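Local coordinates for protein GphF (Cystobacter violaceus, PDB 6MFC) that probably decarboxylates an acyl starter unit to initiate polyketide biosynthesis, using a GNAT-like fold, at residues Leu93-Leu101 against Ile197-Asp205. Numbering follows the deposited sequence.
With GOL (glycerol), chain D.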
loop_
_atom_site.group_PDB
_atom_site.type_symbol
_atom_site.label_atom_id
_atom_site.label_comp_id
_atom_site.label_asym_id
_atom_site.label_seq_id
_atom_site.Cartn_x
_atom_site.Cartn_y
_atom_site.Cartn_z
ATOM N N LEU A 93 -10.476 -0.394 9.448
ATOM C CA LEU A 93 -9.045 -0.323 9.709
ATOM C C LEU A 93 -8.714 0.232 11.087
ATOM O O LEU A 93 -7.531 0.347 11.422
ATOM C CB LEU A 93 -8.361 0.538 8.645
ATOM C CG LEU A 93 -8.524 0.110 7.188
ATOM C CD1 LEU A 93 -8.489 1.336 6.300
ATOM C CD2 LEU A 93 -7.430 -0.867 6.792
ATOM N N ALA A 94 -9.717 0.582 11.888
ATOM C CA ALA A 94 -9.462 1.171 13.197
ATOM C C ALA A 94 -8.797 0.149 14.111
ATOM O O ALA A 94 -9.338 -0.938 14.337
ATOM C CB ALA A 94 -10.763 1.674 13.813
ATOM N N GLY A 95 -7.623 0.497 14.631
ATOM C CA GLY A 95 -6.932 -0.378 15.566
ATOM C C GLY A 95 -6.495 -1.697 14.969
ATOM O O GLY A 95 -6.509 -2.726 15.658
ATOM N N ALA A 96 -6.108 -1.690 13.700
ATOM C CA ALA A 96 -5.685 -2.892 12.999
ATOM C C ALA A 96 -4.168 -3.012 13.024
ATOM O O ALA A 96 -3.453 -2.012 12.917
ATOM C CB ALA A 96 -6.184 -2.880 11.552
ATOM N N ARG A 97 -3.682 -4.241 13.171
ATOM C CA ARG A 97 -2.261 -4.532 13.094
ATOM C C ARG A 97 -1.892 -4.936 11.669
ATOM O O ARG A 97 -2.727 -5.411 10.899
ATOM C CB ARG A 97 -1.880 -5.641 14.076
ATOM C CG ARG A 97 -2.238 -5.331 15.520
ATOM C CD ARG A 97 -1.177 -4.481 16.200
ATOM N NE ARG A 97 -0.100 -5.298 16.753
ATOM C CZ ARG A 97 0.819 -4.850 17.604
ATOM N NH1 ARG A 97 0.796 -3.586 18.008
ATOM N NH2 ARG A 97 1.761 -5.668 18.056
ATOM N N HIS A 98 -0.618 -4.728 11.323
ATOM C CA HIS A 98 -0.156 -5.047 9.974
ATOM C C HIS A 98 -0.206 -6.546 9.712
ATOM O O HIS A 98 -0.587 -6.980 8.617
ATOM C CB HIS A 98 1.265 -4.517 9.768
ATOM C CG HIS A 98 1.776 -4.678 8.371
ATOM N ND1 HIS A 98 1.128 -4.145 7.278
ATOM C CD2 HIS A 98 2.874 -5.308 7.889
ATOM C CE1 HIS A 98 1.802 -4.442 6.181
ATOM N NE2 HIS A 98 2.866 -5.147 6.524
ATOM N N SER A 99 0.178 -7.351 10.702
ATOM C CA SER A 99 0.223 -8.793 10.508
ATOM C C SER A 99 -1.163 -9.423 10.565
ATOM O O SER A 99 -1.416 -10.419 9.880
ATOM C CB SER A 99 1.136 -9.428 11.558
ATOM O OG SER A 99 0.797 -8.985 12.859
ATOM N N GLU A 100 -2.066 -8.858 11.358
ATOM C CA GLU A 100 -3.389 -9.440 11.579
ATOM C C GLU A 100 -4.429 -8.776 10.676
ATOM O O GLU A 100 -5.441 -8.245 11.134
ATOM C CB GLU A 100 -3.777 -9.309 13.049
ATOM C CG GLU A 100 -2.597 -9.296 14.006
ATOM C CD GLU A 100 -3.005 -8.926 15.420
ATOM O OE1 GLU A 100 -4.220 -8.936 15.710
ATOM O OE2 GLU A 100 -2.115 -8.621 16.241
ATOM N N LEU A 101 -4.173 -8.815 9.368
ATOM C CA LEU A 101 -5.026 -8.132 8.405
ATOM C C LEU A 101 -5.959 -9.046 7.624
ATOM O O LEU A 101 -6.934 -8.549 7.052
ATOM C CB LEU A 101 -4.178 -7.338 7.399
ATOM C CG LEU A 101 -3.670 -5.968 7.851
ATOM C CD1 LEU A 101 -2.966 -5.260 6.705
ATOM C CD2 LEU A 101 -4.813 -5.120 8.393
ATOM N N ILE A 197 -4.551 8.004 11.941
ATOM C CA ILE A 197 -3.290 7.348 12.260
ATOM C C ILE A 197 -3.576 6.175 13.186
ATOM O O ILE A 197 -4.273 6.331 14.196
ATOM C CB ILE A 197 -2.294 8.324 12.909
ATOM C CG1 ILE A 197 -2.127 9.570 12.037
ATOM C CG2 ILE A 197 -0.954 7.647 13.133
ATOM C CD1 ILE A 197 -1.276 10.647 12.669
ATOM N N ILE A 198 -3.038 5.010 12.845
ATOM C CA ILE A 198 -3.174 3.804 13.654
ATOM C C ILE A 198 -1.915 3.674 14.501
ATOM O O ILE A 198 -0.831 3.388 13.980
ATOM C CB ILE A 198 -3.386 2.559 12.781
ATOM C CG1 ILE A 198 -4.576 2.757 11.844
ATOM C CG2 ILE A 198 -3.589 1.330 13.650
ATOM C CD1 ILE A 198 -4.712 1.666 10.808
ATOM N N SER A 199 -2.049 3.885 15.807
ATOM C CA SER A 199 -0.907 3.753 16.703
ATOM C C SER A 199 -0.521 2.287 16.848
ATOM O O SER A 199 -1.381 1.423 17.039
ATOM C CB SER A 199 -1.230 4.356 18.070
ATOM O OG SER A 199 -1.432 5.755 17.977
ATOM N N GLY A 200 0.778 2.009 16.754
ATOM C CA GLY A 200 1.256 0.643 16.873
ATOM C C GLY A 200 0.805 -0.269 15.755
ATOM O O GLY A 200 0.722 -1.486 15.952
ATOM N N TYR A 201 0.506 0.290 14.581
ATOM C CA TYR A 201 0.061 -0.526 13.455
ATOM C C TYR A 201 1.131 -1.529 13.040
ATOM O O TYR A 201 0.821 -2.686 12.736
ATOM C CB TYR A 201 -0.316 0.374 12.278
ATOM C CG TYR A 201 -0.529 -0.358 10.971
ATOM C CD1 TYR A 201 -1.770 -0.886 10.641
ATOM C CD2 TYR A 201 0.508 -0.506 10.056
ATOM C CE1 TYR A 201 -1.970 -1.551 9.446
ATOM C CE2 TYR A 201 0.318 -1.171 8.861
ATOM C CZ TYR A 201 -0.923 -1.691 8.560
ATOM O OH TYR A 201 -1.117 -2.353 7.368
ATOM N N ARG A 202 2.390 -1.103 13.022
ATOM C CA ARG A 202 3.496 -1.920 12.520
ATOM C C ARG A 202 4.707 -1.658 13.402
ATOM O O ARG A 202 5.576 -0.842 13.072
ATOM C CB ARG A 202 3.788 -1.595 11.054
ATOM C CG ARG A 202 4.660 -2.598 10.326
ATOM C CD ARG A 202 4.753 -2.232 8.854
ATOM N NE ARG A 202 5.497 -3.217 8.079
ATOM C CZ ARG A 202 5.717 -3.121 6.772
ATOM N NH1 ARG A 202 5.251 -2.081 6.095
ATOM N NH2 ARG A 202 6.405 -4.063 6.142
ATOM N N PRO A 203 4.795 -2.340 14.548
ATOM C CA PRO A 203 5.845 -2.010 15.528
ATOM C C PRO A 203 7.263 -2.128 14.994
ATOM O O PRO A 203 8.160 -1.465 15.530
ATOM C CB PRO A 203 5.593 -3.012 16.661
ATOM C CG PRO A 203 4.149 -3.362 16.535
ATOM C CD PRO A 203 3.858 -3.352 15.062
ATOM N N GLU A 204 7.502 -2.946 13.969
ATOM C CA GLU A 204 8.839 -3.036 13.393
ATOM C C GLU A 204 9.171 -1.859 12.487
ATOM O O GLU A 204 10.333 -1.709 12.095
ATOM C CB GLU A 204 9.001 -4.345 12.615
ATOM C CG GLU A 204 8.084 -4.487 11.409
ATOM C CD GLU A 204 6.736 -5.085 11.761
ATOM O OE1 GLU A 204 6.392 -5.127 12.961
ATOM O OE2 GLU A 204 6.021 -5.521 10.834
ATOM N N ASP A 205 8.185 -1.025 12.148
ATOM C CA ASP A 205 8.407 0.166 11.328
ATOM C C ASP A 205 8.813 1.306 12.258
ATOM O O ASP A 205 8.020 2.179 12.620
ATOM C CB ASP A 205 7.155 0.496 10.524
ATOM C CG ASP A 205 7.422 1.476 9.400
ATOM O OD1 ASP A 205 8.575 1.938 9.266
ATOM O OD2 ASP A 205 6.472 1.779 8.645
HETATM C C1 GOL D . 3.395 -5.010 3.150
HETATM O O1 GOL D . 3.094 -4.675 1.831
HETATM C C2 GOL D . 4.730 -5.785 3.119
HETATM O O2 GOL D . 5.079 -6.274 4.371
HETATM C C3 GOL D . 5.761 -4.769 2.572
HETATM O O3 GOL D . 5.568 -3.581 3.269
#
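The guanidinium of R202 lies flat on one face of the H98 ring, their centres 4.0 Å apart and the planes 28° from parallel, with R202 CD also over that face. At the imidazole edge, near its plane, a nearly straight hydrogen bond of 2.9 Å joins H98 ND1 and Y201 OH, while glycerol O2 hydrogen-bonds to NE2. The Y201 bond and the R202 stack probably hold the ring's rotation. The Y201 ring in turn carries H98 CB over one face, 4.0 Å from its centroid. With CG anti to the backbone N (chi1 -174°), the H98 side chain lies beside the extended R202 chain and points the same way. H98 N donates to Y201 O at 2.9 Å. I198 CD1 makes an apolar contact with L93 CB at 4.4 Å. Further out, P203 CG covers one face of the R97 guanidinium. Glycerol, probably from the crystallisation liquor, accepts at O3 from R202 NH1 and NH2 and also hydrogen-bonds L115 O of strand 111-119, so H98 and R202 line its place. Type II turn L93-A96, between strands 77-87 and 111-119, thus meets type II turn I198-Y201 after edge strand 193-198; L93, I198 and Y201 pack on V152 of strand 148-153.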